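Local atomic coordinates of putative lipoprotein (Parabacteroides distasonis, PDB entry 4FVS), a protein that is of unknown function but probably binds lipids or similar hydrophobic molecules in the bacterial cell envelope. Residues 15-20 and 28-33; 34-39 and 48-53; 61-66 and 92-97; 81-86 and 166-171; 153-158 and 210-215. All coordinates share one frame; numbering follows the deposited sequence.

Contact 1 (15-20 and 28-33); sequences VWVRKG and QSVMSY
W16-Y33 and R18-M31 are hydrogen-bonded pairs of an antiparallel hairpin, the first in the chain, in which 15-20 (strand 15-22) lies beside 28-33 (strand 27-41). R18 N reaches M31 O at 2.9 Å, nearly straight, and M31 N returns the bond to R18 O. Near the turn the regular pairing ends in a classic beta bulge: G20 O accepts from both Q28 N (2.7 Å) and S29 N (3.1 Å). V17, K19, V30 and S32 share one face of the hairpin, where V17 CG1 meets V30 CG1 at 3.8 Å. W16, R18, M31 and Y33 occupy the other. With CG between its backbone N and carbonyl carbon (chi1 65°), W16 lays the face of its indole against Y33 CB. That carbon sits over the six-membered ring, 3.3 Å from its centroid, as a CH-pi contact. The tyrosine ring is almost parallel to the indole (planes at 5°) but slid aside, barely overlapping it, with W16 NE1 above its face. With an alanine in place of W16, Y33 would probably lose this flat neighbour and its ring could shift. Farther along, M31 CE covers one face of the R18 guanidinium, and Y33 OH lies at its edge without good bonding geometry. R18 NH2 instead bonds T209, and Y33 OH bonds Y53. This buried face therefore combines aromatic packing with polar groups that find partners such as T209 and Y53 on neighbouring strands.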
# COMPACT_ATOMS: atom_id res chain seq x y z
N VAL A 15 9.75 6.54 11.98
CA VAL A 15 8.34 6.90 11.93
C VAL A 15 8.05 7.65 10.62
O VAL A 15 8.92 8.33 10.08
CB VAL A 15 7.89 7.73 13.17
CG1 VAL A 15 7.87 6.90 14.44
CG2 VAL A 15 8.73 8.99 13.36
N TRP A 16 6.84 7.49 10.10
CA TRP A 16 6.41 8.19 8.90
C TRP A 16 4.90 8.39 8.93
O TRP A 16 4.18 7.74 9.70
CB TRP A 16 6.87 7.52 7.59
CG TRP A 16 6.35 6.16 7.23
CD1 TRP A 16 5.51 5.87 6.20
CD2 TRP A 16 6.81 4.91 7.74
NE1 TRP A 16 5.35 4.51 6.09
CE2 TRP A 16 6.16 3.89 7.01
CE3 TRP A 16 7.65 4.54 8.80
CZ2 TRP A 16 6.32 2.53 7.29
CZ3 TRP A 16 7.81 3.19 9.09
CH2 TRP A 16 7.15 2.20 8.34
N VAL A 17 4.44 9.38 8.16
CA VAL A 17 3.05 9.77 8.06
C VAL A 17 2.69 9.93 6.62
O VAL A 17 3.36 10.67 5.89
CB VAL A 17 2.71 11.08 8.84
CG1 VAL A 17 1.20 11.39 8.77
CG2 VAL A 17 3.15 10.99 10.30
N ARG A 18 1.63 9.23 6.21
CA ARG A 18 0.99 9.32 4.90
C ARG A 18 -0.39 9.87 5.15
O ARG A 18 -1.05 9.41 6.09
CB ARG A 18 0.95 7.97 4.16
CG ARG A 18 2.29 7.60 3.55
CD ARG A 18 2.37 6.20 2.96
NE ARG A 18 1.37 5.98 1.92
CZ ARG A 18 0.42 5.05 1.99
NH1 ARG A 18 0.37 4.24 3.04
NH2 ARG A 18 -0.45 4.91 1.02
N LYS A 19 -0.85 10.85 4.34
CA LYS A 19 -2.18 11.40 4.55
C LYS A 19 -3.05 11.11 3.32
O LYS A 19 -2.57 11.17 2.18
CB LYS A 19 -2.13 12.90 4.88
CG LYS A 19 -1.59 13.18 6.27
CD LYS A 19 -1.73 14.60 6.66
CE LYS A 19 -1.20 14.88 8.05
NZ LYS A 19 -1.22 16.34 8.36
N GLY A 20 -4.30 10.74 3.58
CA GLY A 20 -5.27 10.38 2.55
C GLY A 20 -6.23 11.51 2.30
O GLY A 20 -6.83 12.03 3.24
N GLN A 28 -8.93 13.14 4.52
CA GLN A 28 -9.86 12.05 4.83
C GLN A 28 -9.31 11.16 5.96
O GLN A 28 -10.08 10.74 6.83
CB GLN A 28 -10.12 11.19 3.56
CG GLN A 28 -10.83 11.92 2.41
CD GLN A 28 -12.30 12.13 2.67
OE1 GLN A 28 -12.76 13.25 2.92
NE2 GLN A 28 -13.05 11.03 2.62
N SER A 29 -7.99 10.86 5.92
CA SER A 29 -7.34 9.97 6.87
C SER A 29 -5.86 10.30 7.06
O SER A 29 -5.18 10.76 6.15
CB SER A 29 -7.47 8.52 6.40
OG SER A 29 -6.92 8.25 5.12
N VAL A 30 -5.38 10.04 8.27
CA VAL A 30 -3.98 10.17 8.66
C VAL A 30 -3.45 8.74 8.93
O VAL A 30 -4.08 7.98 9.67
CB VAL A 30 -3.78 11.11 9.86
CG1 VAL A 30 -2.30 11.26 10.21
CG2 VAL A 30 -4.41 12.48 9.58
N MSE A 31 -2.35 8.36 8.27
CA MSE A 31 -1.79 7.02 8.41
C MSE A 31 -0.40 7.12 8.99
O MSE A 31 0.53 7.56 8.30
CB MSE A 31 -1.81 6.32 7.07
CG MSE A 31 -3.24 6.18 6.54
SE MSE A 31 -3.42 5.65 4.71
CE MSE A 31 -2.75 7.35 3.87
N SER A 32 -0.27 6.76 10.30
CA SER A 32 0.98 6.84 11.03
C SER A 32 1.60 5.47 11.20
O SER A 32 0.91 4.53 11.59
CB SER A 32 0.77 7.49 12.38
OG SER A 32 0.15 8.75 12.19
N TYR A 33 2.89 5.36 10.88
CA TYR A 33 3.62 4.10 10.94
C TYR A 33 4.88 4.21 11.74
O TYR A 33 5.40 5.31 11.94
CB TYR A 33 4.00 3.63 9.53
CG TYR A 33 2.89 3.36 8.55
CD1 TYR A 33 2.25 4.40 7.88
CD2 TYR A 33 2.58 2.06 8.17
CE1 TYR A 33 1.26 4.15 6.93
CE2 TYR A 33 1.59 1.79 7.22
CZ TYR A 33 0.95 2.84 6.58
OH TYR A 33 0.00 2.57 5.63

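Contact 2 (34-39 and 48-53); sequences QVDEVE and EADYVY
Two residues, D36 and E37, stand opposite the single E48, a classic beta bulge that shifts the pairing of 34-39 with 48-53 by one residue. E48 O takes two donors, D36 N at 2.9 Å and E37 N at 3.1 Å, both in its carbonyl plane. E48 N closes the ring by a nearly straight bond (174°) to E37 O. Before the bulge the antiparallel pattern is regular: Q34 N donates to D50 O at 3.0 Å and D50 N to Q34 O. Between these sites V35 and A49 form a non-hydrogen-bonded pair with CA atoms 4.2 Å apart, and A49 CB rests near Q34 O. D36, the extra residue, directs its side chain toward the partner strand. Its CG is anti to the backbone N (chi1 -161°), which brings the carboxylate across to that of D50, the two planes 46° apart; the two acids lie near each other, but their exact spacing is doubtful at this resolution. On the opposite face V35 and A49 both touch W16 of strand 15-22, while P9 and F8 from the N-terminal loop cover V35 and A49 respectively. Strand 44-54 is bordered on its far side by strand 60-71, through backbone bonds of A49 with I66 and Y51 with G64.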
# COMPACT_ATOMS: atom_id res chain seq x y z
N GLN A 34 5.41 3.05 12.14
CA GLN A 34 6.67 2.95 12.85
C GLN A 34 7.30 1.56 12.72
O GLN A 34 6.63 0.57 12.98
CB GLN A 34 6.51 3.29 14.33
CG GLN A 34 7.87 3.34 15.01
CD GLN A 34 7.79 3.55 16.47
OE1 GLN A 34 6.91 3.01 17.15
NE2 GLN A 34 8.76 4.27 16.99
N VAL A 35 8.59 1.49 12.36
CA VAL A 35 9.33 0.23 12.29
C VAL A 35 9.55 -0.28 13.73
O VAL A 35 10.27 0.35 14.50
CB VAL A 35 10.67 0.35 11.53
CG1 VAL A 35 11.44 -0.96 11.56
CG2 VAL A 35 10.45 0.82 10.09
N ASP A 36 8.89 -1.38 14.08
CA ASP A 36 8.98 -1.96 15.41
C ASP A 36 10.19 -2.91 15.50
O ASP A 36 10.98 -2.77 16.43
CB ASP A 36 7.67 -2.67 15.78
CG ASP A 36 7.44 -2.94 17.27
OD1 ASP A 36 8.37 -2.66 18.08
OD2 ASP A 36 6.34 -3.40 17.62
N GLU A 37 10.34 -3.85 14.55
CA GLU A 37 11.46 -4.81 14.55
C GLU A 37 12.04 -5.03 13.14
O GLU A 37 11.31 -5.07 12.16
CB GLU A 37 11.04 -6.17 15.14
CG GLU A 37 10.83 -6.20 16.65
CD GLU A 37 11.99 -5.80 17.54
OE1 GLU A 37 13.15 -6.15 17.21
OE2 GLU A 37 11.74 -5.16 18.59
N VAL A 38 13.38 -5.16 13.07
CA VAL A 38 14.16 -5.44 11.87
C VAL A 38 15.02 -6.68 12.15
O VAL A 38 15.71 -6.73 13.18
CB VAL A 38 15.03 -4.23 11.40
CG1 VAL A 38 15.71 -4.53 10.07
CG2 VAL A 38 14.20 -2.97 11.27
N GLU A 39 14.95 -7.69 11.27
CA GLU A 39 15.74 -8.92 11.41
C GLU A 39 16.43 -9.27 10.09
O GLU A 39 15.80 -9.35 9.04
CB GLU A 39 14.87 -10.11 11.89
CG GLU A 39 15.71 -11.30 12.35
CD GLU A 39 14.99 -12.54 12.85
OE1 GLU A 39 13.81 -12.76 12.49
OE2 GLU A 39 15.64 -13.34 13.57
N GLU A 48 9.01 -5.58 10.51
CA GLU A 48 7.66 -5.53 11.05
C GLU A 48 7.38 -4.09 11.54
O GLU A 48 8.11 -3.58 12.38
CB GLU A 48 7.44 -6.58 12.16
CG GLU A 48 5.97 -6.70 12.55
CD GLU A 48 5.50 -7.79 13.48
OE1 GLU A 48 5.31 -8.90 12.94
OE2 GLU A 48 4.99 -7.46 14.58
N ALA A 49 6.35 -3.45 10.99
CA ALA A 49 5.97 -2.10 11.36
C ALA A 49 4.54 -2.03 11.90
O ALA A 49 3.69 -2.80 11.45
CB ALA A 49 6.10 -1.19 10.16
N ASP A 50 4.30 -1.12 12.86
CA ASP A 50 2.98 -0.84 13.42
C ASP A 50 2.35 0.31 12.68
O ASP A 50 3.07 1.19 12.21
CB ASP A 50 3.03 -0.52 14.93
CG ASP A 50 3.18 -1.74 15.79
OD1 ASP A 50 2.25 -2.56 15.81
OD2 ASP A 50 4.22 -1.85 16.49
N TYR A 51 1.02 0.30 12.55
CA TYR A 51 0.32 1.39 11.90
C TYR A 51 -0.90 1.77 12.71
O TYR A 51 -1.46 0.94 13.41
CB TYR A 51 -0.06 1.06 10.44
CG TYR A 51 -1.12 0.00 10.25
CD1 TYR A 51 -2.47 0.32 10.33
CD2 TYR A 51 -0.78 -1.30 9.88
CE1 TYR A 51 -3.46 -0.63 10.11
CE2 TYR A 51 -1.76 -2.27 9.66
CZ TYR A 51 -3.10 -1.93 9.78
OH TYR A 51 -4.10 -2.86 9.57
N VAL A 52 -1.27 3.06 12.63
CA VAL A 52 -2.46 3.63 13.26
C VAL A 52 -3.09 4.55 12.25
O VAL A 52 -2.48 5.53 11.83
CB VAL A 52 -2.22 4.35 14.62
CG1 VAL A 52 -3.56 4.68 15.30
CG2 VAL A 52 -1.35 3.52 15.56
N TYR A 53 -4.30 4.21 11.82
CA TYR A 53 -5.06 5.03 10.89
C TYR A 53 -6.07 5.80 11.73
O TYR A 53 -6.81 5.20 12.51
CB TYR A 53 -5.72 4.19 9.78
CG TYR A 53 -4.82 3.41 8.84
CD1 TYR A 53 -3.44 3.59 8.85
CD2 TYR A 53 -5.35 2.52 7.91
CE1 TYR A 53 -2.60 2.89 7.97
CE2 TYR A 53 -4.52 1.78 7.05
CZ TYR A 53 -3.15 1.99 7.07
OH TYR A 53 -2.34 1.27 6.19

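Contact 3 (61-66 and 92-97); sequences VNKGDI and MNTNVD
N62 turns CG nearly anti to its backbone N (chi1 -152°) and rotates its amide so that ND2 points at two backbone carbonyls of 92-97, while M92, a selenomethionine extended beyond CG, lays SE beside the same side chain, 3.8 Å from N62 CG. ND2 donates to V96 O at 3.0 Å and to N93 O at 3.0 Å, and both acceptors lie close to the amide plane, which uses both N-H bonds and fixes the rotation of the group. Y51 OH bonds the remaining amide oxygen. N93 O is gripped twice, because V96 N reaches it from the face opposite to ND2, closing the type I turn from N93 to V96. Within that turn N93 OD1 accepts from N95 N at 2.8 Å, an Asx turn. The contact links the start of strand 60-71, where the chain turns a corner and Y53 pairs with V61 and N62 together in a bulge, to the loop leading into strand 96-98, which pairs with strand 123-129. V61 CB packs on M92 O at 3.6 Å. K63 brings CG to 3.7 Å and NZ to 3.5 Å from T94 CG2. A water donates to V96 O at 3.3 Å and only weakly to K63 O.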
# COMPACT_ATOMS: atom_id res chain seq x y z
N VAL A 61 -9.37 4.72 13.62
CA VAL A 61 -10.31 4.01 12.73
C VAL A 61 -9.76 2.61 12.48
O VAL A 61 -10.53 1.71 12.19
CB VAL A 61 -10.65 4.76 11.42
CG1 VAL A 61 -11.08 6.18 11.72
CG2 VAL A 61 -9.49 4.75 10.43
N ASN A 62 -8.45 2.42 12.57
CA ASN A 62 -7.83 1.10 12.41
C ASN A 62 -6.43 1.13 12.92
O ASN A 62 -5.76 2.16 12.84
CB ASN A 62 -7.85 0.60 10.95
CG ASN A 62 -7.87 -0.91 10.82
OD1 ASN A 62 -6.91 -1.56 10.36
ND2 ASN A 62 -8.98 -1.50 11.25
N LYS A 63 -6.00 0.01 13.45
CA LYS A 63 -4.66 -0.18 13.96
C LYS A 63 -4.29 -1.63 13.72
O LYS A 63 -5.17 -2.50 13.73
CB LYS A 63 -4.52 0.24 15.46
CG LYS A 63 -5.44 -0.50 16.42
CD LYS A 63 -5.06 -0.32 17.88
CE LYS A 63 -5.89 -1.19 18.81
NZ LYS A 63 -7.21 -0.60 19.13
N GLY A 64 -3.01 -1.86 13.47
CA GLY A 64 -2.48 -3.18 13.20
C GLY A 64 -1.00 -3.12 12.91
O GLY A 64 -0.36 -2.10 13.17
N ASP A 65 -0.46 -4.21 12.35
CA ASP A 65 0.94 -4.31 11.98
C ASP A 65 1.09 -4.86 10.54
O ASP A 65 0.20 -5.54 10.03
CB ASP A 65 1.71 -5.17 12.99
CG ASP A 65 1.04 -6.44 13.43
OD1 ASP A 65 0.92 -7.38 12.60
OD2 ASP A 65 0.70 -6.55 14.64
N ILE A 66 2.19 -4.50 9.88
CA ILE A 66 2.46 -4.88 8.51
C ILE A 66 3.86 -5.43 8.40
O ILE A 66 4.78 -4.91 9.04
CB ILE A 66 2.19 -3.70 7.53
CG1 ILE A 66 2.25 -4.16 6.05
CG2 ILE A 66 3.09 -2.50 7.78
CD1 ILE A 66 1.21 -3.57 5.17
N MSE A 92 -14.10 1.89 7.67
CA MSE A 92 -13.40 1.13 8.68
C MSE A 92 -13.54 1.60 10.10
O MSE A 92 -13.55 2.80 10.41
CB MSE A 92 -11.91 1.11 8.38
CG MSE A 92 -11.46 -0.03 7.57
SE MSE A 92 -9.56 0.12 7.52
CE MSE A 92 -8.98 -1.37 6.45
N ASN A 93 -13.57 0.58 10.96
CA ASN A 93 -13.56 0.59 12.41
C ASN A 93 -12.44 -0.38 12.82
O ASN A 93 -11.83 -1.00 11.95
CB ASN A 93 -14.93 0.25 12.99
CG ASN A 93 -15.39 -1.15 12.75
OD1 ASN A 93 -14.90 -2.08 13.38
ND2 ASN A 93 -16.38 -1.33 11.89
N THR A 94 -12.12 -0.47 14.11
CA THR A 94 -10.97 -1.26 14.55
C THR A 94 -11.22 -2.78 14.48
O THR A 94 -10.24 -3.54 14.54
CB THR A 94 -10.55 -0.85 15.95
OG1 THR A 94 -10.82 0.54 16.08
CG2 THR A 94 -9.07 -1.10 16.18
N ASN A 95 -12.48 -3.21 14.29
CA ASN A 95 -12.83 -4.64 14.14
C ASN A 95 -12.59 -5.10 12.72
O ASN A 95 -12.57 -6.30 12.46
CB ASN A 95 -14.28 -4.91 14.54
CG ASN A 95 -14.57 -4.64 15.98
OD1 ASN A 95 -13.76 -4.92 16.88
ND2 ASN A 95 -15.78 -4.13 16.22
N VAL A 96 -12.41 -4.16 11.79
CA VAL A 96 -12.17 -4.44 10.39
C VAL A 96 -10.73 -4.97 10.20
O VAL A 96 -9.77 -4.34 10.64
CB VAL A 96 -12.45 -3.22 9.52
CG1 VAL A 96 -12.17 -3.51 8.06
CG2 VAL A 96 -13.89 -2.76 9.70
N ASP A 97 -10.62 -6.15 9.58
CA ASP A 97 -9.33 -6.76 9.27
C ASP A 97 -9.28 -7.14 7.78
O ASP A 97 -10.31 -7.12 7.10
CB ASP A 97 -9.04 -7.98 10.17
CG ASP A 97 -7.57 -8.09 10.58
OD1 ASP A 97 -6.69 -7.64 9.81
OD2 ASP A 97 -7.30 -8.63 11.68
O HOH W 1 -6.83 -4.95 12.00

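Contact 4 (81-86 and 166-171); sequences ETLSYP and YNIATR
T82, in a short 3-10 segment, points its methyl CG2 straight at the ring of Y166: it stands 4.2 Å from the ring centroid, 10° off the normal, a CH-pi contact over the face. Its hydroxyl has a weak hydrogen bond to E185 on another strand. L83 follows, and its CD2 meets I168 CD1 at 3.8 Å, two branch ends crossing at a slant. S84 is the centre of an inverse gamma turn and gives OG to E81 O at 2.8 Å; after this turn Y85 again points toward strand 157-171. Y85, at the N-cap position before helix 86-89, holds CG between its backbone N and carbonyl carbon (chi1 58°). Its ring extends toward the strand, with CE2 3.9 Å from Y166 OH and OH 3.6 Å from I168 CD1; Y85 and I168 approach from opposite directions. Backbones stay well apart, T82 CA and Y166 CA being 9.4 Å from each other, and side chains alone span the gap. Q198 lies against both tyrosines and I141 against T82 and Y166, which places the meeting inside the curved strands. Between loop and strand the contact rests on van der Waals and CH-pi packing, and so depends on shape more than on directed bonds.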
# COMPACT_ATOMS: atom_id res chain seq x y z
N GLU A 81 -1.40 -2.90 2.25
CA GLU A 81 -0.74 -1.60 2.05
C GLU A 81 -1.27 -0.90 0.76
O GLU A 81 -1.30 0.33 0.68
CB GLU A 81 0.78 -1.80 1.99
CG GLU A 81 1.62 -0.54 2.01
CD GLU A 81 1.74 0.30 3.26
OE1 GLU A 81 0.81 0.26 4.11
OE2 GLU A 81 2.74 1.06 3.36
N THR A 82 -1.73 -1.71 -0.23
CA THR A 82 -2.30 -1.26 -1.50
C THR A 82 -3.68 -0.56 -1.21
O THR A 82 -4.06 0.33 -1.99
CB THR A 82 -2.40 -2.48 -2.51
OG1 THR A 82 -1.08 -2.83 -2.92
CG2 THR A 82 -3.19 -2.17 -3.75
N LEU A 83 -4.37 -0.94 -0.10
CA LEU A 83 -5.69 -0.44 0.28
C LEU A 83 -5.62 0.67 1.35
O LEU A 83 -6.64 1.01 1.95
CB LEU A 83 -6.60 -1.57 0.77
CG LEU A 83 -6.73 -2.82 -0.14
CD1 LEU A 83 -7.52 -3.86 0.54
CD2 LEU A 83 -7.37 -2.49 -1.46
N SER A 84 -4.42 1.27 1.54
CA SER A 84 -4.13 2.42 2.41
C SER A 84 -4.69 3.71 1.81
O SER A 84 -3.90 4.63 1.49
CB SER A 84 -2.62 2.58 2.60
OG SER A 84 -1.98 1.43 3.12
N TYR A 85 -6.01 3.76 1.54
CA TYR A 85 -6.54 4.96 0.91
C TYR A 85 -7.94 5.22 1.40
O TYR A 85 -8.61 4.27 1.80
CB TYR A 85 -6.49 4.88 -0.63
CG TYR A 85 -7.21 3.71 -1.27
CD1 TYR A 85 -8.57 3.79 -1.57
CD2 TYR A 85 -6.51 2.59 -1.71
CE1 TYR A 85 -9.23 2.75 -2.21
CE2 TYR A 85 -7.15 1.55 -2.38
CZ TYR A 85 -8.51 1.64 -2.64
OH TYR A 85 -9.17 0.65 -3.31
N PRO A 86 -8.38 6.51 1.33
CA PRO A 86 -9.70 6.90 1.86
C PRO A 86 -10.89 5.99 1.48
O PRO A 86 -11.66 5.69 2.36
CB PRO A 86 -9.89 8.29 1.27
CG PRO A 86 -8.52 8.84 1.19
CD PRO A 86 -7.62 7.71 0.88
N TYR A 166 -2.50 -0.81 -11.18
CA TYR A 166 -3.22 -2.05 -10.82
C TYR A 166 -4.70 -1.84 -11.10
O TYR A 166 -5.16 -0.71 -11.07
CB TYR A 166 -2.98 -2.45 -9.34
CG TYR A 166 -3.59 -1.47 -8.35
CD1 TYR A 166 -4.94 -1.53 -7.99
CD2 TYR A 166 -2.82 -0.43 -7.81
CE1 TYR A 166 -5.53 -0.56 -7.18
CE2 TYR A 166 -3.40 0.54 -6.97
CZ TYR A 166 -4.76 0.48 -6.67
OH TYR A 166 -5.35 1.44 -5.89
N ASN A 167 -5.44 -2.91 -11.38
CA ASN A 167 -6.90 -2.89 -11.51
C ASN A 167 -7.49 -3.43 -10.23
O ASN A 167 -6.89 -4.30 -9.59
CB ASN A 167 -7.40 -3.67 -12.72
CG ASN A 167 -7.15 -3.05 -14.07
OD1 ASN A 167 -7.06 -1.85 -14.25
ND2 ASN A 167 -7.14 -3.88 -15.06
N ILE A 168 -8.63 -2.90 -9.82
CA ILE A 168 -9.32 -3.35 -8.60
C ILE A 168 -10.77 -3.68 -8.96
O ILE A 168 -11.36 -3.09 -9.87
CB ILE A 168 -9.20 -2.35 -7.40
CG1 ILE A 168 -9.78 -2.94 -6.09
CG2 ILE A 168 -9.78 -0.96 -7.69
CD1 ILE A 168 -9.05 -2.56 -4.90
N ALA A 169 -11.31 -4.67 -8.25
CA ALA A 169 -12.70 -5.12 -8.34
C ALA A 169 -13.15 -5.45 -6.94
O ALA A 169 -12.44 -6.19 -6.26
CB ALA A 169 -12.82 -6.30 -9.28
N THR A 170 -14.27 -4.85 -6.47
CA THR A 170 -14.80 -5.01 -5.11
C THR A 170 -16.22 -5.60 -5.16
O THR A 170 -17.15 -4.97 -5.68
CB THR A 170 -14.74 -3.67 -4.35
OG1 THR A 170 -13.45 -3.09 -4.50
CG2 THR A 170 -15.08 -3.80 -2.88
N ARG A 171 -16.37 -6.82 -4.59
CA ARG A 171 -17.58 -7.63 -4.45
C ARG A 171 -18.06 -7.65 -3.01
O ARG A 171 -17.24 -7.65 -2.10
CB ARG A 171 -17.35 -9.06 -4.91
CG ARG A 171 -17.05 -9.18 -6.38
CD ARG A 171 -16.70 -10.59 -6.76
NE ARG A 171 -17.90 -11.38 -6.99
CZ ARG A 171 -18.36 -12.30 -6.15
NH1 ARG A 171 -17.72 -12.55 -5.01
NH2 ARG A 171 -19.46 -12.98 -6.45

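Contact 5 (153-158 and 210-215); sequences TTPAGT and VLEELK
T154 and A156 belong to the type I turn from T154 to G157 that joins strands 132-154 and 157-171, and this hairpin tip packs on the last strand, 205-214. Hydrogen bonding across the contact comes from one hydroxyl. T154 OG1, held between the backbone N and carbonyl carbon (chi1 77°), donates to L211 O at 2.6 Å, tilted 16° from the carbonyl plane. The same oxygen accepts from A156 N at 3.2 Å, making an ST turn, so it both braces the tip and ties it to the strand. A valine in its place would probably leave L211 O and A156 N without this shared partner and the turn less firmly fixed to the strand. Backbone bonds close the hairpin itself: T154 N donates to G157 O at 2.8 Å and G157 N to T154 O at 3.0 Å. Farther back, the hydroxyls of T153 and T158 bond each other across the two strands. Apolar packing fills in around the hydroxyl. A156 CB rests against L211 CG at 3.8 Å, on a leucine that also touches W16 and F159. Strand 205-214 is itself irregular here, since E212 and E213 share V17 as their partner, another bulge. At the solvent-facing side P155 CG lies 3.7 Å from E212 OE1, while the other carboxylate oxygen, OE2, bonds the hydroxyl of Y21.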
# COMPACT_ATOMS: atom_id res chain seq x y z
N THR A 153 8.07 14.79 -5.64
CA THR A 153 8.33 15.68 -4.52
C THR A 153 7.06 15.78 -3.67
O THR A 153 5.98 16.05 -4.19
CB THR A 153 8.83 17.05 -5.01
OG1 THR A 153 10.04 16.87 -5.77
CG2 THR A 153 9.07 18.03 -3.87
N THR A 154 7.20 15.51 -2.37
CA THR A 154 6.13 15.60 -1.38
C THR A 154 6.64 16.46 -0.20
O THR A 154 7.84 16.76 -0.18
CB THR A 154 5.66 14.20 -0.89
OG1 THR A 154 6.62 13.67 0.03
CG2 THR A 154 5.34 13.23 -2.02
N PRO A 155 5.81 16.80 0.82
CA PRO A 155 6.35 17.56 1.97
C PRO A 155 7.46 16.80 2.73
O PRO A 155 8.17 17.43 3.52
CB PRO A 155 5.12 17.76 2.87
CG PRO A 155 3.94 17.63 1.94
CD PRO A 155 4.36 16.55 0.99
N ALA A 156 7.64 15.47 2.49
CA ALA A 156 8.67 14.64 3.13
C ALA A 156 10.03 14.73 2.39
O ALA A 156 11.07 14.39 2.97
CB ALA A 156 8.22 13.20 3.20
N GLY A 157 10.01 15.20 1.15
CA GLY A 157 11.20 15.37 0.33
C GLY A 157 10.99 14.97 -1.11
O GLY A 157 9.84 14.89 -1.57
N THR A 158 12.10 14.71 -1.83
CA THR A 158 12.07 14.28 -3.25
C THR A 158 12.62 12.85 -3.33
O THR A 158 13.66 12.54 -2.74
CB THR A 158 12.81 15.29 -4.12
OG1 THR A 158 12.19 16.57 -3.92
CG2 THR A 158 12.77 14.94 -5.59
N VAL A 210 -0.28 10.93 0.07
CA VAL A 210 1.06 11.48 -0.03
C VAL A 210 1.79 11.23 1.26
O VAL A 210 1.18 11.29 2.33
CB VAL A 210 1.15 12.99 -0.43
CG1 VAL A 210 0.86 13.22 -1.89
CG2 VAL A 210 0.24 13.84 0.41
N LEU A 211 3.13 10.97 1.15
CA LEU A 211 4.04 10.84 2.27
C LEU A 211 4.38 12.25 2.73
O LEU A 211 4.92 13.04 1.96
CB LEU A 211 5.27 10.04 1.86
CG LEU A 211 6.37 9.89 2.91
CD1 LEU A 211 5.97 8.94 4.03
CD2 LEU A 211 7.66 9.47 2.26
N GLU A 212 3.99 12.59 3.96
CA GLU A 212 4.17 13.96 4.46
C GLU A 212 5.37 14.09 5.44
O GLU A 212 5.98 15.14 5.50
CB GLU A 212 2.89 14.43 5.16
CG GLU A 212 1.64 14.33 4.31
CD GLU A 212 1.02 15.62 3.84
OE1 GLU A 212 1.33 16.69 4.42
OE2 GLU A 212 0.17 15.56 2.92
N GLU A 213 5.66 13.04 6.22
CA GLU A 213 6.74 13.04 7.20
C GLU A 213 7.49 11.73 7.17
O GLU A 213 6.88 10.69 6.95
CB GLU A 213 6.18 13.26 8.61
CG GLU A 213 5.64 14.64 8.92
CD GLU A 213 6.57 15.43 9.81
OE1 GLU A 213 6.81 15.00 10.96
OE2 GLU A 213 7.06 16.48 9.34
N LEU A 214 8.80 11.79 7.44
CA LEU A 214 9.67 10.61 7.54
C LEU A 214 10.91 10.99 8.35
O LEU A 214 11.72 11.80 7.90
CB LEU A 214 10.02 10.03 6.16
CG LEU A 214 11.00 8.85 6.11
CD1 LEU A 214 10.42 7.59 6.71
CD2 LEU A 214 11.41 8.58 4.70
N LYS A 215 11.04 10.43 9.58
CA LYS A 215 12.14 10.66 10.52
C LYS A 215 12.61 9.32 11.09
O LYS A 215 11.76 8.52 11.55
CB LYS A 215 11.70 11.62 11.66
OXT LYS A 215 13.83 9.04 11.03

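Contacts 1 and 2 share strand 27-41 and are joined across to strand 44-54 by S32 O and V52 N, 2.8 Å apart. Contact 2 continues into contact 3 by backbone bonds such as Y53 N to N62 O at 2.7 Å, and contact 1 into contact 5, where V17 O takes E212 N at 2.8 Å. Contact 4 supplies the loop that meets this wall from inside: E81 OE1 lies 2.9 Å from Y33 OH, and S84 OG 3.1 Å from Y53 OH. Contacts 3 and 5 are farthest apart, their centres about 24 Å from each other. No ligand marks a binding site; contact 4, about 9 Å from the chain centre, is the most central of the five.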